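Local coordinates for protein rutinosidase (Aspergillus niger, PDB 6I1A) that hydrolyses glycosidic bonds as a secreted family 5 glycoside hydrolase, a rutinosidase that probably also acts as an exo-1,3-beta-glucanase on beta-glucan, at residues W157-T162 with A216-K221; Y166-I171 with L220-A225; Y310-A315 with T346-Q351. One frame throughout, in Å; residues are numbered along the deposited sequence. Where two conformers were deposited one is given.

Contact 1 (W157-T162 with A216-K221). With NAG (2-acetamido-2-deoxy-beta-D-glucopyranose), chain D; NAG (2-acetamido-2-deoxy-beta-D-glucopyranose), chain E.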
# COMPACT_ATOMS: atom_id res chain seq x y z
N TRP A 157 11.42 21.53 10.98
CA TRP A 157 12.45 20.74 11.65
C TRP A 157 13.50 20.18 10.68
O TRP A 157 14.69 20.11 10.99
CB TRP A 157 11.78 19.62 12.42
CG TRP A 157 12.68 18.68 13.16
CD1 TRP A 157 13.12 18.84 14.44
CD2 TRP A 157 13.13 17.39 12.72
NE1 TRP A 157 13.86 17.75 14.81
CE2 TRP A 157 13.85 16.82 13.79
CE3 TRP A 157 12.97 16.63 11.57
CZ2 TRP A 157 14.48 15.58 13.72
CZ3 TRP A 157 13.54 15.37 11.52
CH2 TRP A 157 14.24 14.83 12.58
N PHE A 158 13.06 19.71 9.51
CA PHE A 158 13.94 19.06 8.56
C PHE A 158 15.09 20.00 8.12
O PHE A 158 14.82 21.15 7.71
CB PHE A 158 13.19 18.57 7.31
CG PHE A 158 12.30 17.40 7.62
CD1 PHE A 158 12.80 16.12 7.54
CD2 PHE A 158 10.96 17.59 7.91
CE1 PHE A 158 12.02 15.03 7.90
CE2 PHE A 158 10.15 16.48 8.20
CZ PHE A 158 10.69 15.22 8.17
N TYR A 159 16.30 19.46 8.15
CA TYR A 159 17.55 20.08 7.59
C TYR A 159 17.90 21.37 8.33
O TYR A 159 18.67 22.20 7.79
CB TYR A 159 17.38 20.39 6.10
CG TYR A 159 16.64 19.33 5.32
CD1 TYR A 159 17.07 18.03 5.31
CD2 TYR A 159 15.49 19.65 4.62
CE1 TYR A 159 16.38 17.05 4.60
CE2 TYR A 159 14.78 18.69 3.90
CZ TYR A 159 15.21 17.38 3.93
OH TYR A 159 14.46 16.45 3.24
N ASN A 160 17.37 21.57 9.53
CA ASN A 160 17.54 22.84 10.26
C ASN A 160 18.33 22.60 11.54
O ASN A 160 17.86 21.91 12.47
CB ASN A 160 16.19 23.50 10.44
CG ASN A 160 16.23 24.80 11.22
OD1 ASN A 160 16.80 24.89 12.32
ND2 ASN A 160 15.59 25.80 10.61
N GLU A 161 19.53 23.21 11.65
CA GLU A 161 20.40 22.96 12.80
C GLU A 161 19.89 23.60 14.07
O GLU A 161 20.21 23.08 15.16
CB GLU A 161 21.80 23.52 12.52
CG GLU A 161 22.86 23.08 13.50
CD GLU A 161 24.24 23.49 12.98
OE1 GLU A 161 24.72 22.80 12.04
OE2 GLU A 161 24.76 24.53 13.43
N THR A 162 19.16 24.70 13.99
CA THR A 162 18.54 25.29 15.20
C THR A 162 17.59 24.28 15.83
O THR A 162 17.67 23.94 17.04
CB THR A 162 17.73 26.55 14.88
OG1 THR A 162 18.56 27.49 14.22
CG2 THR A 162 17.03 27.18 16.08
N ALA A 216 14.49 11.13 5.08
CA ALA A 216 14.93 9.97 5.86
C ALA A 216 16.38 10.10 6.30
O ALA A 216 16.74 9.69 7.44
CB ALA A 216 14.75 8.72 5.07
N ALA A 217 17.25 10.72 5.50
CA ALA A 217 18.65 10.93 5.89
C ALA A 217 18.72 11.88 7.09
O ALA A 217 19.59 11.68 7.97
CB ALA A 217 19.46 11.47 4.70
N TRP A 218 17.87 12.90 7.15
CA TRP A 218 17.90 13.84 8.28
C TRP A 218 17.38 13.08 9.51
O TRP A 218 17.90 13.24 10.61
CB TRP A 218 17.10 15.11 7.98
CG TRP A 218 17.36 16.16 8.97
CD1 TRP A 218 16.59 16.50 10.04
CD2 TRP A 218 18.53 16.98 9.05
NE1 TRP A 218 17.17 17.50 10.75
CE2 TRP A 218 18.37 17.83 10.16
CE3 TRP A 218 19.65 17.14 8.23
CZ2 TRP A 218 19.30 18.78 10.53
CZ3 TRP A 218 20.57 18.09 8.61
CH2 TRP A 218 20.40 18.90 9.72
N VAL A 219 16.30 12.31 9.35
CA VAL A 219 15.80 11.52 10.49
C VAL A 219 16.92 10.62 11.00
O VAL A 219 17.09 10.47 12.23
CB VAL A 219 14.56 10.71 10.09
CG1 VAL A 219 14.21 9.72 11.18
CG2 VAL A 219 13.40 11.66 9.77
N LEU A 220 17.67 9.94 10.10
CA LEU A 220 18.75 9.04 10.52
C LEU A 220 19.86 9.78 11.28
O LEU A 220 20.34 9.29 12.28
CB LEU A 220 19.30 8.29 9.31
CG LEU A 220 20.43 7.31 9.61
CD1 LEU A 220 19.97 6.25 10.58
CD2 LEU A 220 20.91 6.67 8.33
N LYS A 221 20.21 10.97 10.81
CA LYS A 221 21.20 11.80 11.52
C LYS A 221 20.73 12.02 12.95
O LYS A 221 21.50 11.94 13.90
CB LYS A 221 21.38 13.13 10.75
CG LYS A 221 22.27 14.15 11.41
CD LYS A 221 22.18 15.51 10.71
CE LYS A 221 22.79 16.65 11.51
NZ LYS A 221 24.25 16.43 11.59
C1 NAG D . 15.39 27.05 11.33
C2 NAG D . 16.30 28.23 11.01
C3 NAG D . 15.75 29.42 11.81
C4 NAG D . 14.31 29.65 11.47
C5 NAG D . 13.42 28.44 11.73
C6 NAG D . 11.99 28.59 11.19
C7 NAG D . 18.63 27.83 10.50
C8 NAG D . 19.95 27.54 11.12
N2 NAG D . 17.65 27.96 11.37
O3 NAG D . 16.47 30.62 11.37
O4 NAG D . 13.76 30.71 12.32
O5 NAG D . 14.02 27.34 11.03
O6 NAG D . 11.24 27.51 11.75
O7 NAG D . 18.43 27.97 9.28
C1 NAG E . 24.09 23.98 17.39
C2 NAG E . 24.43 25.44 16.98
C3 NAG E . 25.95 25.47 16.72
C4 NAG E . 26.75 24.91 17.85
C5 NAG E . 26.23 23.51 18.16
C6 NAG E . 26.98 22.88 19.30
C7 NAG E . 22.73 26.65 15.72
C8 NAG E . 22.15 26.87 14.38
N2 NAG E . 23.75 25.78 15.78
O3 NAG E . 26.37 26.82 16.34
O4 NAG E . 28.16 24.77 17.37
O5 NAG E . 24.85 23.66 18.56
O6 NAG E . 26.83 23.73 20.41
O7 NAG E . 22.25 27.19 16.75
O HOH W 1 16.24 19.04 13.03
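The indole of Trp218 lies against the turn Trp157-Asn160, one face covered by backbone: the CA of Tyr159 stands 3.4 Å from the centroid of the Trp218 six-membered ring, only 6° off its normal, a CH-pi contact. The aliphatic CD of Lys221 covers the opposite face. At the edge, CD1 of Trp218 comes down on one face of Trp157, 3.6 Å from CZ3, an edge-to-face pair with planes at 84°. The Tyr159 ring offers its edge to the Trp218 face, offset, completing an aromatic cluster. This cluster joins the type II beta turn that leads into helix 161-179 to the side of helix 213-233; both helices belong to the family's TIM barrel. A chi1 of -168° swings the Trp218 indole away from its own backbone N and over the turn. Its NE1 donates to a water (2.9 Å), and that water in turn donates to Trp157 O. Val219 CG2 packs against the Trp157 edge and Phe158 CE1. Asn160 closes the turn at the N-cap of helix 161-179; its ND2 carries a glycan and its OD1 accepts from His163 N. The sugar's N2 donates to Thr162 OG1 at 3.0 Å, and Glu161 OE2 accepts an almost straight bond from N2 of a second glycan.

Contact 2 (Y166-I171 with L220-A225)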
# COMPACT_ATOMS: atom_id res chain seq x y z
N TYR A 166 17.83 22.11 19.46
CA TYR A 166 16.82 22.19 20.55
C TYR A 166 16.12 20.82 20.72
O TYR A 166 15.77 20.45 21.83
CB TYR A 166 15.83 23.31 20.32
CG TYR A 166 16.42 24.68 20.57
CD1 TYR A 166 16.90 25.05 21.81
CD2 TYR A 166 16.47 25.58 19.56
CE1 TYR A 166 17.39 26.34 22.03
CE2 TYR A 166 16.94 26.86 19.75
CZ TYR A 166 17.43 27.23 20.97
OH TYR A 166 17.88 28.55 21.09
N SER A 167 16.05 20.00 19.66
CA SER A 167 15.60 18.61 19.80
C SER A 167 16.52 17.82 20.71
O SER A 167 16.07 17.02 21.58
CB SER A 167 15.43 17.91 18.46
OG SER A 167 14.52 18.57 17.59
N MET A 168 17.84 18.00 20.55
CA MET A 168 18.77 17.30 21.41
C MET A 168 18.67 17.82 22.83
O MET A 168 18.82 17.03 23.76
CB MET A 168 20.19 17.48 20.85
CG MET A 168 20.42 16.72 19.53
SD MET A 168 19.94 15.01 19.49
CE MET A 168 21.03 14.33 20.72
N GLN A 169 18.38 19.08 23.02
CA GLN A 169 18.13 19.62 24.38
C GLN A 169 16.92 18.95 25.01
O GLN A 169 16.92 18.57 26.21
CB GLN A 169 17.99 21.15 24.35
CG GLN A 169 19.32 21.83 24.05
CD GLN A 169 19.19 23.32 24.14
OE1 GLN A 169 18.45 23.84 24.95
NE2 GLN A 169 19.96 24.00 23.31
N VAL A 170 15.88 18.72 24.21
CA VAL A 170 14.67 18.01 24.73
C VAL A 170 15.07 16.62 25.17
O VAL A 170 14.68 16.16 26.28
CB VAL A 170 13.62 17.95 23.60
CG1 VAL A 170 12.51 16.92 23.91
CG2 VAL A 170 13.03 19.32 23.31
N ILE A 171 15.82 15.91 24.35
CA ILE A 171 16.24 14.55 24.65
C ILE A 171 17.11 14.54 25.89
O ILE A 171 16.95 13.62 26.73
CB ILE A 171 16.92 13.91 23.45
CG1 ILE A 171 15.95 13.70 22.27
CG2 ILE A 171 17.65 12.65 23.85
CD1 ILE A 171 14.57 13.26 22.57
N LEU A 220 17.67 9.94 10.10
CA LEU A 220 18.75 9.04 10.52
C LEU A 220 19.86 9.78 11.28
O LEU A 220 20.34 9.29 12.28
CB LEU A 220 19.30 8.29 9.31
CG LEU A 220 20.43 7.31 9.61
CD1 LEU A 220 19.97 6.25 10.58
CD2 LEU A 220 20.91 6.67 8.33
N LYS A 221 20.21 10.97 10.81
CA LYS A 221 21.20 11.80 11.52
C LYS A 221 20.73 12.02 12.95
O LYS A 221 21.50 11.94 13.90
CB LYS A 221 21.38 13.13 10.75
CG LYS A 221 22.27 14.15 11.41
CD LYS A 221 22.18 15.51 10.71
CE LYS A 221 22.79 16.65 11.51
NZ LYS A 221 24.25 16.43 11.59
N TYR A 222 19.44 12.36 13.10
CA TYR A 222 18.88 12.65 14.44
C TYR A 222 18.88 11.40 15.29
O TYR A 222 19.31 11.43 16.46
CB TYR A 222 17.48 13.22 14.28
CG TYR A 222 16.75 13.40 15.57
CD1 TYR A 222 17.16 14.29 16.52
CD2 TYR A 222 15.61 12.63 15.86
CE1 TYR A 222 16.44 14.47 17.69
CE2 TYR A 222 14.90 12.78 17.05
CZ TYR A 222 15.31 13.72 17.97
OH TYR A 222 14.62 13.93 19.12
N ILE A 223 18.37 10.28 14.77
CA ILE A 223 18.30 9.06 15.60
C ILE A 223 19.71 8.59 16.00
O ILE A 223 19.93 8.15 17.14
CB ILE A 223 17.51 7.95 14.92
CG1 ILE A 223 16.06 8.38 14.61
CG2 ILE A 223 17.56 6.69 15.79
CD1 ILE A 223 15.24 8.68 15.85
N ARG A 224 20.65 8.68 15.10
CA ARG A 224 22.05 8.33 15.44
C ARG A 224 22.54 9.25 16.55
O ARG A 224 23.23 8.75 17.47
CB ARG A 224 22.93 8.44 14.19
CG ARG A 224 22.79 7.26 13.27
CD ARG A 224 23.66 7.41 12.04
NE ARG A 224 23.75 6.12 11.37
CZ ARG A 224 24.02 5.93 10.09
NH1 ARG A 224 24.04 4.69 9.61
NH2 ARG A 224 24.29 6.96 9.28
N ALA A 225 22.25 10.54 16.50
CA ALA A 225 22.67 11.44 17.58
C ALA A 225 22.01 11.09 18.92
O ALA A 225 22.64 11.18 20.01
CB ALA A 225 22.41 12.86 17.22
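Tyr222 reaches from helix 220-225 across to helix 166-171, where Ser167 and Met168 meet the CE1 side of its ring and Ile171 its hydroxyl. Ser167 CB is 3.7 Å from Tyr222 CE1, and on the same ring atom the sulfur of Met168 makes a Met-aromatic contact, SD lying 5.0 Å from the ring centroid and obliquely to it, 61° off the normal. Ile171 points back against the incoming tyrosine, its CG1 3.4 Å from Tyr222 OH with CD1 close behind. The thioether bends at both chi2 and chi3, which curls its end toward the other helix: SD rests 4.0 Å from Ala225 CB, and CE approaches Ala225 O at 3.6 Å. No hydrogen bond crosses between the two segments; the polar ends that meet here are satisfied elsewhere. Tyr222 OH bonds to Pro191 O, which fixes the far end of the ring, and Ser167 OG bonds to His163 O one turn back in its own helix. Farther out, Val226, next after Ala225 in helix 213-233, touches both Met168 and Ile171, while Ile171 also touches Thr136 of strand 131-136. The axes of segments 166-171 and 220-225 run in the same general direction, 33° apart and 11.2 Å at closest approach, with one long tyrosine spanning much of that gap. Such side-by-side packing of roughly parallel helices outside the strands is typical of the TIM barrel of family 5 glycoside hydrolases.

Contact 3 (Y310-A315 with T346-Q351)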
# COMPACT_ATOMS: atom_id res chain seq x y z
N TYR A 310 -14.60 1.27 5.88
CA TYR A 310 -16.02 1.05 5.54
C TYR A 310 -16.65 0.08 6.52
O TYR A 310 -16.03 -0.73 7.18
CB TYR A 310 -16.09 0.43 4.14
CG TYR A 310 -15.48 1.23 3.03
CD1 TYR A 310 -16.14 2.33 2.50
CD2 TYR A 310 -14.20 1.00 2.57
CE1 TYR A 310 -15.59 3.11 1.49
CE2 TYR A 310 -13.64 1.76 1.55
CZ TYR A 310 -14.32 2.85 1.02
OH TYR A 310 -13.75 3.58 -0.01
N ASN A 311 -17.99 0.13 6.57
CA ASN A 311 -18.80 -0.93 7.21
C ASN A 311 -18.23 -1.31 8.58
O ASN A 311 -18.00 -2.49 8.86
CB ASN A 311 -18.85 -2.19 6.33
CG ASN A 311 -19.53 -1.94 5.00
OD1 ASN A 311 -20.21 -0.95 4.84
ND2 ASN A 311 -19.29 -2.81 4.05
N ASN A 312 -18.13 -0.31 9.44
CA ASN A 312 -17.83 -0.56 10.86
C ASN A 312 -19.03 -1.17 11.55
O ASN A 312 -20.17 -0.63 11.36
CB ASN A 312 -17.38 0.69 11.59
CG ASN A 312 -15.96 1.11 11.17
OD1 ASN A 312 -15.00 0.53 11.70
ND2 ASN A 312 -15.84 2.07 10.26
N THR A 313 -18.79 -2.18 12.31
CA THR A 313 -19.83 -2.77 13.17
C THR A 313 -19.36 -2.86 14.60
O THR A 313 -18.23 -3.31 14.93
CB THR A 313 -20.29 -4.12 12.61
OG1 THR A 313 -19.30 -5.11 12.80
CG2 THR A 313 -20.52 -4.15 11.12
N LEU A 314 -20.28 -2.53 15.48
CA LEU A 314 -20.01 -2.66 16.90
C LEU A 314 -19.88 -4.09 17.36
O LEU A 314 -19.24 -4.39 18.38
CB LEU A 314 -21.12 -1.90 17.65
CG LEU A 314 -21.22 -0.42 17.33
CD1 LEU A 314 -22.51 0.17 17.87
CD2 LEU A 314 -20.06 0.31 17.92
N ALA A 315 -20.61 -5.00 16.67
CA ALA A 315 -20.67 -6.40 17.08
C ALA A 315 -19.29 -7.08 17.01
O ALA A 315 -19.10 -8.05 17.74
CB ALA A 315 -21.68 -7.13 16.18
N THR A 346 -17.11 11.91 16.45
CA THR A 346 -17.10 11.94 14.97
C THR A 346 -17.72 10.62 14.45
O THR A 346 -17.41 9.52 14.94
CB THR A 346 -15.68 12.08 14.40
OG1 THR A 346 -15.09 13.26 14.97
CG2 THR A 346 -15.68 12.19 12.88
N SER A 347 -18.65 10.73 13.49
CA SER A 347 -19.24 9.53 12.85
C SER A 347 -18.21 8.65 12.11
O SER A 347 -17.16 9.16 11.66
CB SER A 347 -20.29 9.98 11.88
OG SER A 347 -21.10 8.87 11.63
N VAL A 348 -18.42 7.34 12.11
CA VAL A 348 -17.62 6.40 11.28
C VAL A 348 -18.51 5.90 10.13
O VAL A 348 -19.72 5.87 10.33
CB VAL A 348 -17.04 5.27 12.14
CG1 VAL A 348 -16.23 5.83 13.31
CG2 VAL A 348 -18.14 4.32 12.61
N ALA A 349 -17.91 5.36 9.08
CA ALA A 349 -18.68 4.66 8.03
C ALA A 349 -19.24 3.38 8.66
O ALA A 349 -18.49 2.54 9.15
CB ALA A 349 -17.79 4.38 6.85
N GLY A 350 -20.56 3.11 8.53
CA GLY A 350 -21.19 1.98 9.24
C GLY A 350 -21.85 2.46 10.51
O GLY A 350 -22.57 3.46 10.43
N GLN A 351 -21.73 1.76 11.62
CA GLN A 351 -22.50 1.99 12.84
C GLN A 351 -21.59 2.70 13.84
O GLN A 351 -20.46 2.22 14.03
CB GLN A 351 -22.93 0.68 13.52
CG GLN A 351 -23.93 -0.14 12.72
CD GLN A 351 -25.31 0.47 12.77
OE1 GLN A 351 -25.69 1.11 13.75
NE2 GLN A 351 -26.07 0.29 11.70
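Ala349 O is gripped twice by Asn312, once by its backbone N and once by its side-chain ND2, each at 2.9 Å. The backbone bond and the return bond from Gln351 N to Asn312 O, also 2.9 Å, make a single beta bridge between Asn312 and Gly350, joining two loops of the TIM-barrel enzyme: one after strand 299-308, the other between strand 334-337 and helix 355-358. The ND2 bond reinforces it from the side chain. The two donors reach the carbonyl differently. ND2 lies in its plane, on a lone pair, whereas the backbone N is tilted 22° from that plane. A chi1 of -72° sets the Asn312 carboxamide beside its own backbone N, so both donors can turn to the same oxygen; OD1 accepts from Ala308 N, which fixes the amide's rotation. Val348 CG2 packs on Asn312 CB at 3.8 Å, and Tyr357 of the following short helix lies against both side chains. Gly350, at backbone angles that call for glycine, lets its CA come within 3.5 Å of Asn312 O. Ala349 CB rests on Tyr310 CA, while the Tyr310 side chain packs on Asp213 of the second subunit. At the other end of the bridge, Leu314 CG meets Gln351 CB at 4.3 Å.

How the contacts relate
Contacts 1 and 2 form one continuous patch, their centres 9 Å apart: both pair helix 161-179, or the turn leading into it, with helix 213-233, and residues 220-221 belong to both. They touch directly, through a probable hydrogen bond between Trp157 and Ser167 and through packing of Trp157 on Tyr222. The same two helices are thus joined first at their N-terminal ends and then farther along. Contact 3 comes later in the chain and lies on the opposite side of its centre, about 39 Å from contact 1 and 40 Å from contact 2 between centres. Contacts 1 and 2 thus lie between neighbouring outer helices of the barrel, whereas contact 3 lies between loops that follow strands 299-308 and 334-337.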